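PDB 4R4X: pngf-ii from Elizabethkingia meningoseptica, which probably hydrolyses the amide link between N-glycans and asparagine, releasing the sugar chains from glycoproteins and glycopeptides as a peptide:N-glycosidase. Local coordinates for residues L80-G92 with G96-S108. Sequence-based numbering, arbitrary orientation.
Sequences LAKQEFKPTSETG and GYNVKKAVTSVNS
Phe85 and Thr104 make the tightly packed end of this antiparallel beta hairpin, where strand 97-106 receives the chain arriving from the short helix 79-82. Thr104 CB lies over one face of the Phe85 ring, 3.8 Å from its centroid, in a CH-pi contact, and Ala102 CB approaches the ring obliquely at 4.0 Å from Phe85 CD1. With OG1 anti to the backbone N (chi1 -168°), Thr104 turns its hydroxyl to Glu84 O, donating a 2.6 Å bond, while CG2 rests against the ring atoms CE1 and CZ. From outside the hairpin, Leu132 also touches Phe85. Lys86 and Val103 follow as a hydrogen-bonded pair, bonded in both directions.

Beyond Pro87 and Ala102 the register slips by two residues, a beta bulge, and regular pairing resumes at Thr91 and Lys100. Thr88 bridges the slip. Its OG1 donates to Lys101 O (2.9 Å) from above the carbonyl plane and accepts from Glu90 N in an ST turn, whereas the backbone bond from Thr88 N to the same Lys101 O is weak; Lys101 N still bonds Glu90 O at 3.1 Å. The backbone of the bulge, beside the exposed Lys100, is hydrated: one water joins Thr88 O and Glu90 O to Lys100 NZ, and another links Thr88 N with Lys101 O.

The Glu90 and Lys101 side chains lie side by side, pointing the same way, and Lys101 NZ meets Glu90 OE2 at 3.2 Å in a salt bridge, from above the carboxylate plane; Glu112 on strand 109-116 is the stronger partner of this ammonium. Further along, Gly92 and Val99 exchange two backbone bonds. Carbon packing of Phe85, Ala102 and Thr104 thus contrasts with a hydrated bulge, where the Thr88 hydroxyl and a water supplement one weak backbone bond.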
loop_
_atom_site.group_PDB
_atom_site.type_symbol
_atom_site.label_atom_id
_atom_site.label_comp_id
_atom_site.label_asym_id
_atom_site.label_seq_id
_atom_site.Cartn_x
_atom_site.Cartn_y
_atom_site.Cartn_z
ATOM N N LEU A 80 -18.863 -29.820 8.922
ATOM C CA LEU A 80 -19.866 -30.680 8.283
ATOM C C LEU A 80 -21.184 -30.631 9.059
ATOM O O LEU A 80 -22.234 -30.427 8.471
ATOM C CB LEU A 80 -19.347 -32.121 8.169
ATOM C CG LEU A 80 -18.103 -32.242 7.284
ATOM C CD1 LEU A 80 -17.742 -33.694 7.044
ATOM C CD2 LEU A 80 -18.313 -31.490 5.983
ATOM N N ALA A 81 -21.103 -30.768 10.383
ATOM C CA ALA A 81 -22.298 -30.763 11.244
ATOM C C ALA A 81 -23.150 -29.503 11.063
ATOM O O ALA A 81 -24.368 -29.577 11.140
ATOM C CB ALA A 81 -21.894 -30.937 12.713
ATOM N N LYS A 82 -22.520 -28.361 10.774
ATOM C CA LYS A 82 -23.247 -27.106 10.598
ATOM C C LYS A 82 -23.999 -26.946 9.279
ATOM O O LYS A 82 -24.828 -26.058 9.163
ATOM C CB LYS A 82 -22.313 -25.912 10.784
ATOM C CG LYS A 82 -21.846 -25.736 12.223
ATOM C CD LYS A 82 -20.753 -24.683 12.321
ATOM C CE LYS A 82 -20.273 -24.551 13.753
ATOM N NZ LYS A 82 -19.074 -23.690 13.823
ATOM N N GLN A 83 -23.709 -27.771 8.278
ATOM C CA GLN A 83 -24.374 -27.615 6.981
ATOM C C GLN A 83 -25.828 -27.990 7.180
ATOM O O GLN A 83 -26.100 -28.971 7.851
ATOM C CB GLN A 83 -23.723 -28.519 5.914
ATOM C CG GLN A 83 -22.262 -28.156 5.695
ATOM C CD GLN A 83 -21.595 -28.916 4.562
ATOM O OE1 GLN A 83 -22.169 -29.833 3.962
ATOM N NE2 GLN A 83 -20.372 -28.506 4.248
ATOM N N GLU A 84 -26.735 -27.212 6.609
ATOM C CA GLU A 84 -28.174 -27.461 6.696
ATOM C C GLU A 84 -28.733 -27.771 5.323
ATOM O O GLU A 84 -28.739 -26.901 4.458
ATOM C CB GLU A 84 -28.895 -26.216 7.201
ATOM C CG GLU A 84 -28.768 -25.961 8.684
ATOM C CD GLU A 84 -29.702 -24.847 9.143
ATOM O OE1 GLU A 84 -29.407 -23.659 8.880
ATOM O OE2 GLU A 84 -30.743 -25.163 9.758
ATOM N N PHE A 85 -29.222 -28.993 5.141
ATOM C CA PHE A 85 -29.835 -29.426 3.886
ATOM C C PHE A 85 -31.325 -29.737 4.026
ATOM O O PHE A 85 -31.760 -30.259 5.054
ATOM C CB PHE A 85 -29.088 -30.643 3.334
ATOM C CG PHE A 85 -27.805 -30.280 2.664
ATOM C CD1 PHE A 85 -27.799 -29.843 1.347
ATOM C CD2 PHE A 85 -26.604 -30.326 3.359
ATOM C CE1 PHE A 85 -26.611 -29.470 0.731
ATOM C CE2 PHE A 85 -25.417 -29.950 2.748
ATOM C CZ PHE A 85 -25.421 -29.522 1.440
ATOM N N LYS A 86 -32.093 -29.382 3.003
ATOM C CA LYS A 86 -33.494 -29.777 2.900
ATOM C C LYS A 86 -33.579 -30.965 1.933
ATOM O O LYS A 86 -32.982 -30.920 0.847
ATOM C CB LYS A 86 -34.358 -28.631 2.355
ATOM C CG LYS A 86 -34.268 -27.300 3.099
ATOM C CD LYS A 86 -35.133 -27.257 4.358
ATOM C CE LYS A 86 -34.385 -27.703 5.613
ATOM N NZ LYS A 86 -33.275 -26.776 5.988
ATOM N N PRO A 87 -34.315 -32.025 2.318
ATOM C CA PRO A 87 -34.459 -33.170 1.424
ATOM C C PRO A 87 -35.418 -32.866 0.270
ATOM O O PRO A 87 -36.250 -31.952 0.369
ATOM C CB PRO A 87 -35.010 -34.280 2.353
ATOM C CG PRO A 87 -35.724 -33.551 3.449
ATOM C CD PRO A 87 -35.043 -32.211 3.597
ATOM N N THR A 88 -35.252 -33.578 -0.837
ATOM C CA THR A 88 -36.239 -33.600 -1.904
ATOM C C THR A 88 -36.512 -35.055 -2.278
ATOM O O THR A 88 -35.803 -35.969 -1.852
ATOM C CB THR A 88 -35.785 -32.869 -3.195
ATOM O OG1 THR A 88 -34.912 -33.715 -3.964
ATOM C CG2 THR A 88 -35.100 -31.545 -2.876
ATOM N N SER A 89 -37.532 -35.259 -3.093
ATOM C CA SER A 89 -37.845 -36.591 -3.571
ATOM C C SER A 89 -37.172 -36.875 -4.929
ATOM O O SER A 89 -37.433 -37.905 -5.536
ATOM C CB SER A 89 -39.367 -36.762 -3.645
ATOM O OG SER A 89 -39.924 -35.847 -4.573
ATOM N N GLU A 90 -36.289 -35.991 -5.397
ATOM C CA GLU A 90 -35.696 -36.191 -6.708
ATOM C C GLU A 90 -34.602 -37.244 -6.628
ATOM O O GLU A 90 -33.770 -37.237 -5.706
ATOM C CB GLU A 90 -35.165 -34.889 -7.302
ATOM C CG GLU A 90 -36.293 -33.953 -7.688
ATOM C CD GLU A 90 -35.816 -32.642 -8.239
ATOM O OE1 GLU A 90 -34.910 -32.634 -9.109
ATOM O OE2 GLU A 90 -36.370 -31.616 -7.806
ATOM N N THR A 91 -34.648 -38.164 -7.581
ATOM C CA THR A 91 -33.695 -39.257 -7.681
ATOM C C THR A 91 -33.309 -39.426 -9.136
ATOM O O THR A 91 -33.979 -38.922 -10.066
ATOM C CB THR A 91 -34.247 -40.608 -7.126
ATOM O OG1 THR A 91 -35.334 -41.062 -7.927
ATOM C CG2 THR A 91 -34.728 -40.466 -5.697
ATOM N N GLY A 92 -32.225 -40.148 -9.347
ATOM C CA GLY A 92 -31.790 -40.427 -10.693
ATOM C C GLY A 92 -30.507 -41.209 -10.674
ATOM O O GLY A 92 -30.182 -41.860 -9.682
ATOM N N GLY A 96 -24.029 -43.999 -13.818
ATOM C CA GLY A 96 -24.452 -45.316 -13.401
ATOM C C GLY A 96 -24.697 -45.495 -11.913
ATOM O O GLY A 96 -25.057 -46.595 -11.497
ATOM N N TYR A 97 -24.505 -44.430 -11.123
ATOM C CA TYR A 97 -24.716 -44.446 -9.664
ATOM C C TYR A 97 -26.047 -43.811 -9.258
ATOM O O TYR A 97 -26.411 -42.745 -9.753
ATOM C CB TYR A 97 -23.557 -43.713 -8.956
ATOM C CG TYR A 97 -22.215 -44.359 -9.227
ATOM C CD1 TYR A 97 -21.896 -45.588 -8.658
ATOM C CD2 TYR A 97 -21.300 -43.783 -10.095
ATOM C CE1 TYR A 97 -20.691 -46.205 -8.906
ATOM C CE2 TYR A 97 -20.085 -44.410 -10.360
ATOM C CZ TYR A 97 -19.799 -45.623 -9.761
ATOM O OH TYR A 97 -18.612 -46.256 -10.013
ATOM N N ASN A 98 -26.765 -44.442 -8.329
ATOM C CA ASN A 98 -28.012 -43.867 -7.833
ATOM C C ASN A 98 -27.746 -42.612 -7.012
ATOM O O ASN A 98 -26.886 -42.636 -6.133
ATOM C CB ASN A 98 -28.745 -44.872 -6.978
ATOM C CG ASN A 98 -29.217 -46.063 -7.780
ATOM O OD1 ASN A 98 -29.827 -45.921 -8.826
ATOM N ND2 ASN A 98 -28.892 -47.244 -7.310
ATOM N N VAL A 99 -28.479 -41.540 -7.310
ATOM C CA VAL A 99 -28.310 -40.246 -6.645
ATOM C C VAL A 99 -29.642 -39.723 -6.111
ATOM O O VAL A 99 -30.717 -40.021 -6.665
ATOM C CB VAL A 99 -27.655 -39.175 -7.559
ATOM C CG1 VAL A 99 -26.205 -39.561 -7.881
ATOM C CG2 VAL A 99 -28.438 -38.963 -8.851
ATOM N N LYS A 100 -29.532 -38.960 -5.025
ATOM C CA LYS A 100 -30.619 -38.204 -4.416
ATOM C C LYS A 100 -30.209 -36.748 -4.444
ATOM O O LYS A 100 -29.031 -36.417 -4.390
ATOM C CB LYS A 100 -30.831 -38.621 -2.961
ATOM C CG LYS A 100 -31.427 -40.004 -2.787
ATOM C CD LYS A 100 -31.426 -40.489 -1.342
ATOM C CE LYS A 100 -32.287 -39.646 -0.411
ATOM N NZ LYS A 100 -33.696 -39.478 -0.884
ATOM N N LYS A 101 -31.185 -35.871 -4.562
ATOM C CA LYS A 101 -30.939 -34.470 -4.514
ATOM C C LYS A 101 -31.359 -33.894 -3.186
ATOM O O LYS A 101 -32.422 -34.236 -2.653
ATOM C CB LYS A 101 -31.702 -33.760 -5.616
ATOM C CG LYS A 101 -31.242 -32.331 -5.802
ATOM C CD LYS A 101 -32.126 -31.590 -6.801
ATOM C CE LYS A 101 -33.135 -30.698 -6.112
ATOM N NZ LYS A 101 -33.854 -29.850 -7.089
ATOM N N ALA A 102 -30.529 -32.990 -2.673
ATOM C CA ALA A 102 -30.864 -32.177 -1.505
ATOM C C ALA A 102 -30.488 -30.753 -1.836
ATOM O O ALA A 102 -29.709 -30.508 -2.776
ATOM C CB ALA A 102 -30.111 -32.647 -0.289
ATOM N N VAL A 103 -31.041 -29.818 -1.067
ATOM C CA VAL A 103 -30.866 -28.396 -1.340
ATOM C C VAL A 103 -30.381 -27.680 -0.092
ATOM O O VAL A 103 -30.843 -27.966 1.016
ATOM C CB VAL A 103 -32.178 -27.730 -1.789
ATOM C CG1 VAL A 103 -31.931 -26.274 -2.188
ATOM C CG2 VAL A 103 -32.797 -28.477 -2.952
ATOM N N THR A 104 -29.426 -26.768 -0.281
ATOM C CA THR A 104 -28.974 -25.892 0.796
ATOM C C THR A 104 -28.889 -24.457 0.317
ATOM O O THR A 104 -28.929 -24.178 -0.892
ATOM C CB THR A 104 -27.630 -26.326 1.411
ATOM O OG1 THR A 104 -27.401 -25.588 2.619
ATOM C CG2 THR A 104 -26.436 -26.119 0.442
ATOM N N SER A 105 -28.767 -23.563 1.296
ATOM C CA SER A 105 -28.701 -22.130 1.076
ATOM C C SER A 105 -27.500 -21.557 1.838
ATOM O O SER A 105 -27.398 -21.725 3.046
ATOM C CB SER A 105 -30.002 -21.481 1.557
ATOM O OG SER A 105 -30.050 -20.107 1.213
ATOM N N VAL A 106 -26.576 -20.927 1.115
ATOM C CA VAL A 106 -25.433 -20.236 1.710
ATOM C C VAL A 106 -25.377 -18.817 1.138
ATOM O O VAL A 106 -25.284 -18.643 -0.071
ATOM C CB VAL A 106 -24.117 -20.980 1.403
ATOM C CG1 VAL A 106 -22.916 -20.245 2.005
ATOM C CG2 VAL A 106 -24.189 -22.415 1.924
ATOM N N ASN A 107 -25.455 -17.808 2.003
ATOM C CA ASN A 107 -25.436 -16.398 1.566
ATOM C C ASN A 107 -26.420 -16.095 0.439
ATOM O O ASN A 107 -26.048 -15.507 -0.583
ATOM C CB ASN A 107 -24.025 -15.987 1.133
ATOM C CG ASN A 107 -23.032 -16.042 2.267
ATOM O OD1 ASN A 107 -23.403 -15.939 3.439
ATOM N ND2 ASN A 107 -21.758 -16.206 1.929
ATOM N N SER A 108 -27.663 -16.533 0.619
ATOM C CA SER A 108 -28.736 -16.327 -0.363
ATOM C C SER A 108 -28.549 -17.087 -1.687
ATOM O O SER A 108 -29.466 -17.112 -2.511
ATOM C CB SER A 108 -28.954 -14.829 -0.626
ATOM O OG SER A 108 -29.196 -14.139 0.592
HETATM O O HOH W 1 -34.264 -37.906 -3.201
HETATM O O HOH W 2 -32.867 -35.609 -0.396
HETATM O O HOH W 3 -34.675 -37.387 0.705
#